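Local atomic coordinates of lipid-transfer protein (Thermomonospora curvata, PDB entry 6OK1), a protein that probably acts in lipid transfer and has a thiolase-type fold, here assembled with a second copy of itself and chains of another protein. Residues A135-A138 with W139-P142; N146-A149 with Q150-A153; D252-M255 with M256-Y259; A343-H346 with G347-I351. All blocks are in the same frame, centred on the assembly; numbering follows the deposited sequence.

Interaction 1 of 4, residues A135-A138 with W139-P142; sequences AAYA and WLLP
The carbonyl oxygen of Tyr137 is gripped by two backbone N-H groups of the following turn, and the two approach it very differently. Leu141 N lies 3.0 Å from Tyr137 O, close to a straight continuation of the carbonyl bond, with a C=O...N angle of 166°. Leu140 N reaches the same Tyr137 O at 3.1 Å from well above the carbonyl plane. One step back, the link from Trp139 N to Ala136 O is a weak bond of 3.4 Å.

Side chains fill in around this polar core. The CG of Leu141 lies anti to its carbonyl carbon (chi1 -56°), which carries the branched end back beside Tyr137; there CD1 of Leu141 packs 4.0 Å from CB of Tyr137, and its CG and CD2 meet the ring at CD1. The Pro142 ring packs against the turn, its CD 3.3 Å from Ala138 O. The Trp139 indole runs back along the chain, with the carbonyl carbon of Ala138 over one face. Its NE1 donates to a water 3.0 Å away, and that water links the indole nitrogen to Ala135 O, four residues earlier, weakly on that side.

Around the indole, rings of another protein's chain meet Trp139, two of them edge-to-face, while Leu140 rests on Thr257 of its own chain. The bonds from the third residue onward, to Tyr137 O and weakly to Ala136 O, mark a 3-10 turn after helix 132-135; Leu141 N adds an alpha-type i+4 bond, and the turn carries a tryptophan into a protein-protein interface.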
loop_
_atom_site.group_PDB
_atom_site.type_symbol
_atom_site.label_atom_id
_atom_site.label_comp_id
_atom_site.label_asym_id
_atom_site.label_seq_id
_atom_site.Cartn_x
_atom_site.Cartn_y
_atom_site.Cartn_z
ATOM N N ALA A 135 -9.533 -14.202 -1.535
ATOM C CA ALA A 135 -9.717 -15.628 -1.769
ATOM C C ALA A 135 -8.871 -16.487 -0.829
ATOM O O ALA A 135 -9.227 -17.661 -0.584
ATOM C CB ALA A 135 -9.365 -15.977 -3.204
ATOM N N ALA A 136 -7.820 -15.926 -0.261
ATOM C CA ALA A 136 -6.983 -16.694 0.661
ATOM C C ALA A 136 -7.773 -17.113 1.891
ATOM O O ALA A 136 -7.462 -18.132 2.518
ATOM C CB ALA A 136 -5.758 -15.896 1.061
ATOM N N TYR A 137 -8.819 -16.363 2.225
ATOM C CA TYR A 137 -9.601 -16.692 3.403
ATOM C C TYR A 137 -10.449 -17.939 3.207
ATOM O O TYR A 137 -10.977 -18.484 4.187
ATOM C CB TYR A 137 -10.498 -15.497 3.767
ATOM C CG TYR A 137 -9.732 -14.408 4.464
ATOM C CD1 TYR A 137 -9.377 -14.536 5.801
ATOM C CD2 TYR A 137 -9.341 -13.248 3.785
ATOM C CE1 TYR A 137 -8.650 -13.552 6.446
ATOM C CE2 TYR A 137 -8.636 -12.263 4.428
ATOM C CZ TYR A 137 -8.293 -12.424 5.756
ATOM O OH TYR A 137 -7.578 -11.455 6.405
ATOM N N ALA A 138 -10.600 -18.405 1.968
ATOM C CA ALA A 138 -11.407 -19.595 1.723
ATOM C C ALA A 138 -10.834 -20.830 2.398
ATOM O O ALA A 138 -11.586 -21.778 2.640
ATOM C CB ALA A 138 -11.523 -19.844 0.233
ATOM N N TRP A 139 -9.542 -20.829 2.709
ATOM C CA TRP A 139 -8.891 -21.997 3.318
ATOM C C TRP A 139 -8.973 -21.975 4.829
ATOM O O TRP A 139 -8.518 -22.923 5.484
ATOM C CB TRP A 139 -7.408 -22.094 2.849
ATOM C CG TRP A 139 -7.416 -22.047 1.363
ATOM C CD1 TRP A 139 -6.955 -21.028 0.576
ATOM C CD2 TRP A 139 -8.049 -22.981 0.492
ATOM N NE1 TRP A 139 -7.267 -21.278 -0.734
ATOM C CE2 TRP A 139 -7.922 -22.483 -0.820
ATOM C CE3 TRP A 139 -8.712 -24.199 0.685
ATOM C CZ2 TRP A 139 -8.447 -23.151 -1.920
ATOM C CZ3 TRP A 139 -9.208 -24.877 -0.403
ATOM C CH2 TRP A 139 -9.090 -24.349 -1.693
ATOM N N LEU A 140 -9.556 -20.924 5.387
ATOM C CA LEU A 140 -9.480 -20.634 6.810
ATOM C C LEU A 140 -10.871 -20.490 7.404
ATOM O O LEU A 140 -11.251 -21.275 8.273
ATOM C CB LEU A 140 -8.659 -19.352 7.021
ATOM C CG LEU A 140 -7.323 -19.285 6.295
ATOM C CD1 LEU A 140 -6.625 -17.951 6.603
ATOM C CD2 LEU A 140 -6.432 -20.431 6.710
ATOM N N LEU A 141 -11.660 -19.549 6.919
ATOM C CA LEU A 141 -12.904 -19.209 7.611
ATOM C C LEU A 141 -13.950 -20.324 7.591
ATOM O O LEU A 141 -14.689 -20.486 8.579
ATOM C CB LEU A 141 -13.477 -17.905 7.026
ATOM C CG LEU A 141 -12.511 -16.709 7.074
ATOM C CD1 LEU A 141 -13.294 -15.441 6.648
ATOM C CD2 LEU A 141 -11.839 -16.500 8.423
ATOM N N PRO A 142 -14.073 -21.113 6.521
ATOM C CA PRO A 142 -15.059 -22.198 6.538
ATOM C C PRO A 142 -14.814 -23.220 7.596
ATOM O O PRO A 142 -15.733 -23.986 7.923
ATOM C CB PRO A 142 -14.939 -22.813 5.135
ATOM C CG PRO A 142 -14.419 -21.680 4.288
ATOM C CD PRO A 142 -13.457 -20.952 5.188
HETATM O O HOH W 1 -7.736 -19.257 -2.896
#

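Interaction 2 of 4, residues N146-A149 with Q150-A153; sequences NTPA and QWVA
Backbone-to-side-chain hydrogen bonds tie Asn146 and Thr147 to Gln150. The side-chain oxygen of Gln150 accepts twice: Asn146 N lies 2.8 Å from Gln150 OE1, nearly in line with the side-chain carbonyl, while Thr147 N lies 3.1 Å from the same OE1 and stands above the amide plane. In return Gln150 N donates to Thr147 OG1 at 3.1 Å. The threonine hydroxyl can face that N-H because OG1 sits between the backbone N and the carbonyl carbon (chi1 70°). The glutamine, extended beyond CG, reaches alongside the first turn to the N-H groups ahead of it.

These reciprocal bonds make a capping box, with Thr147 as N-cap of helix 148-163 and Gln150 three residues on; together they occupy N-H groups at a helix start, where no preceding turn supplies carbonyls. Pro148 follows in the first turn, a place where its missing N-H costs nothing.

Regular helical bonds then take over. Trp151 N donates to Thr147 O at 2.9 Å, and Val152 N and Ala153 N repeat the pattern with Pro148 O and Ala149 O.

Packing is led by the Trp151 indole, which lies against the first turn with one face toward Thr147 O. That oxygen sits 3.2 Å from the ring plane, displaced toward the rim, and Pro148 N lies over the same face. The pyrrolidine and the indole run side by side, with Pro148 CG 3.9 Å from Trp151 CZ3. The indole NE1 bonds to Leu145 O, two residues before the cap. Ala149 and Val152 rest on Phe297, and an apolar side chain of another protein's chain packs on Gln150.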
loop_
_atom_site.group_PDB
_atom_site.type_symbol
_atom_site.label_atom_id
_atom_site.label_comp_id
_atom_site.label_asym_id
_atom_site.label_seq_id
_atom_site.Cartn_x
_atom_site.Cartn_y
_atom_site.Cartn_z
ATOM N N ASN A 146 -10.131 -18.530 12.251
ATOM C CA ASN A 146 -10.489 -17.152 11.901
ATOM C C ASN A 146 -9.752 -16.078 12.690
ATOM O O ASN A 146 -9.944 -14.892 12.390
ATOM C CB ASN A 146 -12.012 -16.953 12.019
ATOM C CG ASN A 146 -12.532 -17.010 13.428
ATOM O OD1 ASN A 146 -12.061 -17.781 14.241
ATOM N ND2 ASN A 146 -13.558 -16.197 13.712
ATOM N N THR A 147 -8.852 -16.430 13.599
ATOM C CA THR A 147 -8.149 -15.386 14.326
ATOM C C THR A 147 -6.634 -15.497 14.220
ATOM O O THR A 147 -6.085 -16.595 14.048
ATOM C CB THR A 147 -8.498 -15.421 15.813
ATOM O OG1 THR A 147 -7.926 -16.587 16.412
ATOM C CG2 THR A 147 -10.013 -15.438 16.015
ATOM N N PRO A 148 -5.942 -14.377 14.405
ATOM C CA PRO A 148 -4.473 -14.421 14.442
ATOM C C PRO A 148 -3.934 -15.319 15.518
ATOM O O PRO A 148 -2.933 -15.992 15.282
ATOM C CB PRO A 148 -4.076 -12.961 14.675
ATOM C CG PRO A 148 -5.216 -12.165 14.071
ATOM C CD PRO A 148 -6.455 -12.981 14.350
ATOM N N ALA A 149 -4.572 -15.371 16.685
ATOM C CA ALA A 149 -4.105 -16.284 17.717
ATOM C C ALA A 149 -4.135 -17.723 17.227
ATOM O O ALA A 149 -3.203 -18.497 17.491
ATOM C CB ALA A 149 -4.959 -16.159 18.966
ATOM N N GLN A 150 -5.199 -18.104 16.526
ATOM C CA GLN A 150 -5.287 -19.473 16.024
ATOM C C GLN A 150 -4.256 -19.710 14.938
ATOM O O GLN A 150 -3.656 -20.791 14.862
ATOM C CB GLN A 150 -6.686 -19.734 15.492
ATOM C CG GLN A 150 -7.771 -19.698 16.590
ATOM C CD GLN A 150 -9.170 -19.519 16.045
ATOM O OE1 GLN A 150 -9.367 -19.229 14.851
ATOM N NE2 GLN A 150 -10.167 -19.676 16.925
ATOM N N TRP A 151 -4.044 -18.712 14.076
ATOM C CA TRP A 151 -3.052 -18.884 13.023
ATOM C C TRP A 151 -1.672 -19.124 13.616
ATOM O O TRP A 151 -0.916 -19.956 13.106
ATOM C CB TRP A 151 -3.053 -17.671 12.067
ATOM C CG TRP A 151 -4.338 -17.477 11.394
ATOM C CD1 TRP A 151 -5.235 -18.433 11.081
ATOM C CD2 TRP A 151 -4.932 -16.218 10.999
ATOM N NE1 TRP A 151 -6.363 -17.859 10.513
ATOM C CE2 TRP A 151 -6.189 -16.508 10.443
ATOM C CE3 TRP A 151 -4.506 -14.882 11.063
ATOM C CZ2 TRP A 151 -7.039 -15.525 9.964
ATOM C CZ3 TRP A 151 -5.343 -13.900 10.576
ATOM C CH2 TRP A 151 -6.606 -14.228 10.045
ATOM N N VAL A 152 -1.335 -18.412 14.700
ATOM C CA VAL A 152 -0.051 -18.571 15.369
ATOM C C VAL A 152 -0.008 -19.899 16.103
ATOM O O VAL A 152 1.028 -20.579 16.137
ATOM C CB VAL A 152 0.210 -17.388 16.330
ATOM C CG1 VAL A 152 1.434 -17.657 17.228
ATOM C CG2 VAL A 152 0.421 -16.078 15.539
ATOM N N ALA A 153 -1.130 -20.287 16.703
ATOM C CA ALA A 153 -1.172 -21.515 17.491
ATOM C C ALA A 153 -0.830 -22.725 16.650
ATOM O O ALA A 153 -0.208 -23.671 17.151
ATOM C CB ALA A 153 -2.540 -21.673 18.116
#

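Interaction 3 of 4, residues D252-M255 with M256-Y259; sequences DQHM and MTSY
With OG anti to its carbonyl carbon (chi1 -51°), Ser258 turns its hydroxyl back toward the earlier part of the loop, where His254 N donates to Ser258 OG at 2.8 Å. This bond is nearly straight, 167° at the hydrogen, and ties the two arms of the loop together. The bend in Gln253 at chi2 swings its amide over the same region: Gln253 NE2 donates to His254 O at 3.2 Å, in the carbonyl plane, and also bonds to Glu269, while OE1 is taken by Arg261.

His254 reaches the other way. Its NE2 donates to Asp252 OD1 at 3.1 Å, meeting the oxygen from above the carboxylate plane. The same OD1 forms a salt bridge with Arg66 of the second subunit, on which His254 also packs. CB of His254 lies 3.6 Å from Thr257 OG1. A water bridges that hydroxyl and the backbone, 2.9 Å from Thr257 OG1 and 3.0 Å from Met255 O.

Met256 takes positive phi (71°) as the chain reverses, and its side chain leads away to Trp151 and Val152 on helix 148-163. The whole is an irregular loop that doubles back on itself between strand 240-248 and helix 268-281, held by a serine hydroxyl bound to backbone, with Ser258 at the centre of an inverse gamma turn.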
loop_
_atom_site.group_PDB
_atom_site.type_symbol
_atom_site.label_atom_id
_atom_site.label_comp_id
_atom_site.label_asym_id
_atom_site.label_seq_id
_atom_site.Cartn_x
_atom_site.Cartn_y
_atom_site.Cartn_z
ATOM N N ASP A 252 7.075 -19.972 -0.682
ATOM C CA ASP A 252 5.690 -20.307 -0.367
ATOM C C ASP A 252 5.180 -19.544 0.857
ATOM O O ASP A 252 4.693 -20.111 1.826
ATOM C CB ASP A 252 5.538 -21.816 -0.157
ATOM C CG ASP A 252 4.112 -22.253 -0.234
ATOM O OD1 ASP A 252 3.360 -21.551 -0.931
ATOM O OD2 ASP A 252 3.743 -23.287 0.382
ATOM N N GLN A 253 5.295 -18.220 0.789
ATOM C CA GLN A 253 4.823 -17.355 1.849
ATOM C C GLN A 253 3.321 -17.119 1.745
ATOM O O GLN A 253 2.807 -16.790 0.669
ATOM C CB GLN A 253 5.550 -16.027 1.766
ATOM C CG GLN A 253 5.232 -15.108 2.926
ATOM C CD GLN A 253 5.948 -15.486 4.194
ATOM O OE1 GLN A 253 7.156 -15.677 4.205
ATOM N NE2 GLN A 253 5.184 -15.560 5.304
ATOM N N HIS A 254 2.620 -17.261 2.878
ATOM C CA HIS A 254 1.208 -16.904 3.018
ATOM C C HIS A 254 1.079 -15.848 4.112
ATOM O O HIS A 254 2.019 -15.563 4.844
ATOM C CB HIS A 254 0.359 -18.153 3.328
ATOM C CG HIS A 254 0.405 -19.177 2.247
ATOM N ND1 HIS A 254 -0.631 -19.386 1.364
ATOM C CD2 HIS A 254 1.395 -20.013 1.864
ATOM C CE1 HIS A 254 -0.290 -20.321 0.494
ATOM N NE2 HIS A 254 0.941 -20.718 0.776
ATOM N N MET A 255 -0.103 -15.257 4.204
ATOM C CA MET A 255 -0.405 -14.256 5.222
ATOM C C MET A 255 -0.844 -14.981 6.487
ATOM O O MET A 255 -1.999 -15.423 6.599
ATOM C CB MET A 255 -1.499 -13.314 4.738
ATOM C CG MET A 255 -1.910 -12.266 5.766
ATOM S SD MET A 255 -0.776 -10.877 5.774
ATOM C CE MET A 255 -1.529 -9.936 4.432
ATOM N N MET A 256 0.097 -15.145 7.410
ATOM C CA MET A 256 -0.032 -15.766 8.723
ATOM C C MET A 256 -0.209 -17.269 8.679
ATOM O O MET A 256 -0.263 -17.885 9.745
ATOM C CB MET A 256 -1.191 -15.172 9.535
ATOM C CG MET A 256 -0.987 -13.713 9.826
ATOM S SD MET A 256 0.445 -13.462 10.887
ATOM C CE MET A 256 -0.128 -14.194 12.415
ATOM N N THR A 257 -0.256 -17.888 7.504
ATOM C CA THR A 257 -0.666 -19.285 7.403
ATOM C C THR A 257 0.229 -20.082 6.448
ATOM O O THR A 257 -0.264 -20.908 5.664
ATOM C CB THR A 257 -2.122 -19.395 6.964
ATOM O OG1 THR A 257 -2.332 -18.741 5.709
ATOM C CG2 THR A 257 -3.043 -18.761 7.995
ATOM N N SER A 258 1.547 -19.866 6.527
ATOM C CA SER A 258 2.504 -20.596 5.677
ATOM C C SER A 258 2.720 -22.004 6.236
ATOM O O SER A 258 3.768 -22.347 6.792
ATOM C CB SER A 258 3.820 -19.851 5.563
ATOM O OG SER A 258 3.599 -18.495 5.183
ATOM N N TYR A 259 1.711 -22.832 6.025
ATOM C CA TYR A 259 1.595 -24.150 6.634
ATOM C C TYR A 259 2.012 -25.275 5.697
ATOM O O TYR A 259 1.851 -26.456 6.046
ATOM C CB TYR A 259 0.140 -24.390 7.039
ATOM C CG TYR A 259 -0.454 -23.460 8.087
ATOM C CD1 TYR A 259 0.313 -22.893 9.090
ATOM C CD2 TYR A 259 -1.800 -23.189 8.066
ATOM C CE1 TYR A 259 -0.260 -22.066 10.051
ATOM C CE2 TYR A 259 -2.384 -22.359 9.019
ATOM C CZ TYR A 259 -1.608 -21.799 9.994
ATOM O OH TYR A 259 -2.222 -21.009 10.924
HETATM O O HOH W 2 -3.940 -16.580 4.670
#

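Interaction 4 of 4, residues A343-H346 with G347-I351; sequences AYIH and GMNGI
Gly347 begins the second segment at the N-cap position, straight after His346, and its positive phi (90°) is one that glycine accepts readily. With His346 also at positive phi, the two form the centre of a type I' beta turn from Ile345 to Met348. Gly347 N itself bonds to Gln339.

Met348 closes that turn: its N donates to Ile345 O at 3.0 Å, coming in from above the carbonyl plane. Its CB also lies 4.4 Å from Ile345 CG2, but the bent thioether then leads away from the turn.

Asn349 points straight back at the preceding loop. Its CG lies between the backbone N and the carbonyl carbon (chi1 54°), and this sets the amide across Ile345 at about a right angle. ND2 of Asn349 donates to Ala343 O at 2.9 Å, while OD1 accepts a weak bond of 3.5 Å from Ile345 N and lies 3.4 Å from Ile345 CB. The buried amide has further partners, Glu342 for ND2 and Gln339 for OD1, so both of its ends are fixed.

Gly350 and Ile351 continue the first turn of helix 348-359. Part of the thiolase-like C-terminal region, this helix start packs against elements of the N-terminal thiolase region: Met348 on strands 50-54 and 219-228 and on helix 86-98, Ile351 on strand 219-228 and the same helix, while His346 is bonded to Glu113 just beyond strand 104-112.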
loop_
_atom_site.group_PDB
_atom_site.type_symbol
_atom_site.label_atom_id
_atom_site.label_comp_id
_atom_site.label_asym_id
_atom_site.label_seq_id
_atom_site.Cartn_x
_atom_site.Cartn_y
_atom_site.Cartn_z
ATOM N N ALA A 343 2.211 -1.768 24.363
ATOM C CA ALA A 343 1.129 -1.384 23.476
ATOM C C ALA A 343 1.331 -2.083 22.145
ATOM O O ALA A 343 2.472 -2.316 21.731
ATOM C CB ALA A 343 1.088 0.131 23.241
ATOM N N TYR A 344 0.221 -2.377 21.476
ATOM C CA TYR A 344 0.229 -3.023 20.160
ATOM C C TYR A 344 0.062 -1.942 19.092
ATOM O O TYR A 344 -1.031 -1.696 18.587
ATOM C CB TYR A 344 -0.883 -4.060 20.085
ATOM C CG TYR A 344 -0.920 -4.949 18.857
ATOM C CD1 TYR A 344 0.239 -5.320 18.175
ATOM C CD2 TYR A 344 -2.130 -5.434 18.401
ATOM C CE1 TYR A 344 0.167 -6.168 17.055
ATOM C CE2 TYR A 344 -2.211 -6.275 17.301
ATOM C CZ TYR A 344 -1.051 -6.640 16.639
ATOM O OH TYR A 344 -1.142 -7.486 15.562
ATOM N N ILE A 345 1.175 -1.282 18.744
ATOM C CA ILE A 345 1.160 -0.338 17.633
ATOM C C ILE A 345 1.846 -0.998 16.433
ATOM O O ILE A 345 2.635 -0.373 15.707
ATOM C CB ILE A 345 1.823 0.995 18.015
ATOM C CG1 ILE A 345 1.410 1.410 19.443
ATOM C CG2 ILE A 345 1.424 2.053 17.007
ATOM C CD1 ILE A 345 -0.106 1.658 19.631
ATOM N N HIS A 346 1.506 -2.271 16.215
ATOM C CA HIS A 346 1.997 -3.069 15.092
ATOM C C HIS A 346 3.498 -2.865 14.887
ATOM O O HIS A 346 3.970 -2.724 13.746
ATOM C CB HIS A 346 1.200 -2.753 13.827
ATOM C CG HIS A 346 -0.244 -3.141 13.914
ATOM N ND1 HIS A 346 -1.072 -3.177 12.811
ATOM C CD2 HIS A 346 -1.009 -3.509 14.971
ATOM C CE1 HIS A 346 -2.284 -3.553 13.187
ATOM N NE2 HIS A 346 -2.272 -3.755 14.492
ATOM N N GLY A 347 4.254 -2.887 15.998
ATOM C CA GLY A 347 5.708 -2.917 15.992
ATOM C C GLY A 347 6.386 -1.564 15.995
ATOM O O GLY A 347 7.573 -1.473 16.329
ATOM N N MET A 348 5.660 -0.507 15.637
ATOM C CA MET A 348 6.296 0.796 15.489
ATOM C C MET A 348 6.843 1.321 16.802
ATOM O O MET A 348 7.918 1.941 16.826
ATOM C CB MET A 348 5.300 1.774 14.884
ATOM C CG MET A 348 4.932 1.418 13.470
ATOM S SD MET A 348 6.315 1.567 12.267
ATOM C CE MET A 348 6.267 3.308 11.872
ATOM N N ASN A 349 6.122 1.094 17.905
ATOM C CA ASN A 349 6.620 1.528 19.200
ATOM C C ASN A 349 7.863 0.750 19.626
ATOM O O ASN A 349 8.667 1.277 20.392
ATOM C CB ASN A 349 5.518 1.446 20.275
ATOM C CG ASN A 349 4.858 0.074 20.363
ATOM O OD1 ASN A 349 4.536 -0.535 19.356
ATOM N ND2 ASN A 349 4.618 -0.398 21.591
ATOM N N GLY A 350 8.087 -0.442 19.076
ATOM C CA GLY A 350 9.329 -1.146 19.348
ATOM C C GLY A 350 10.526 -0.501 18.678
ATOM O O GLY A 350 11.632 -0.507 19.225
ATOM N N ILE A 351 10.336 0.040 17.476
ATOM C CA ILE A 351 11.431 0.769 16.843
ATOM C C ILE A 351 11.801 1.969 17.700
ATOM O O ILE A 351 12.977 2.263 17.899
ATOM C CB ILE A 351 11.052 1.177 15.400
ATOM C CG1 ILE A 351 10.695 -0.068 14.568
ATOM C CG2 ILE A 351 12.200 1.912 14.743
ATOM C CD1 ILE A 351 10.122 0.214 13.163
#

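How the interactions relate
Interactions 1, 2 and 3 cluster on one side of the chain, each touching the other two, whereas the centre of interaction 4 is about 5 Å from the centre of the chain and it touches none of them. The Trp151 indole is a shared surface: Leu140 of interaction 1 and Thr257 of interaction 3 both pack on it, and Tyr259 OH probably bonds to Trp151 O, joining the N- and C-terminal thiolase regions. All four contacts are largely buried, but for different reasons. The first three also meet other chains, interaction 3 through Asp252 and Arg66 of the second subunit; interaction 4 is enclosed by its own chain. Two helix starts contrast: a capping box at 148-163, a type I' turn with glycine at the N-cap at 348-359.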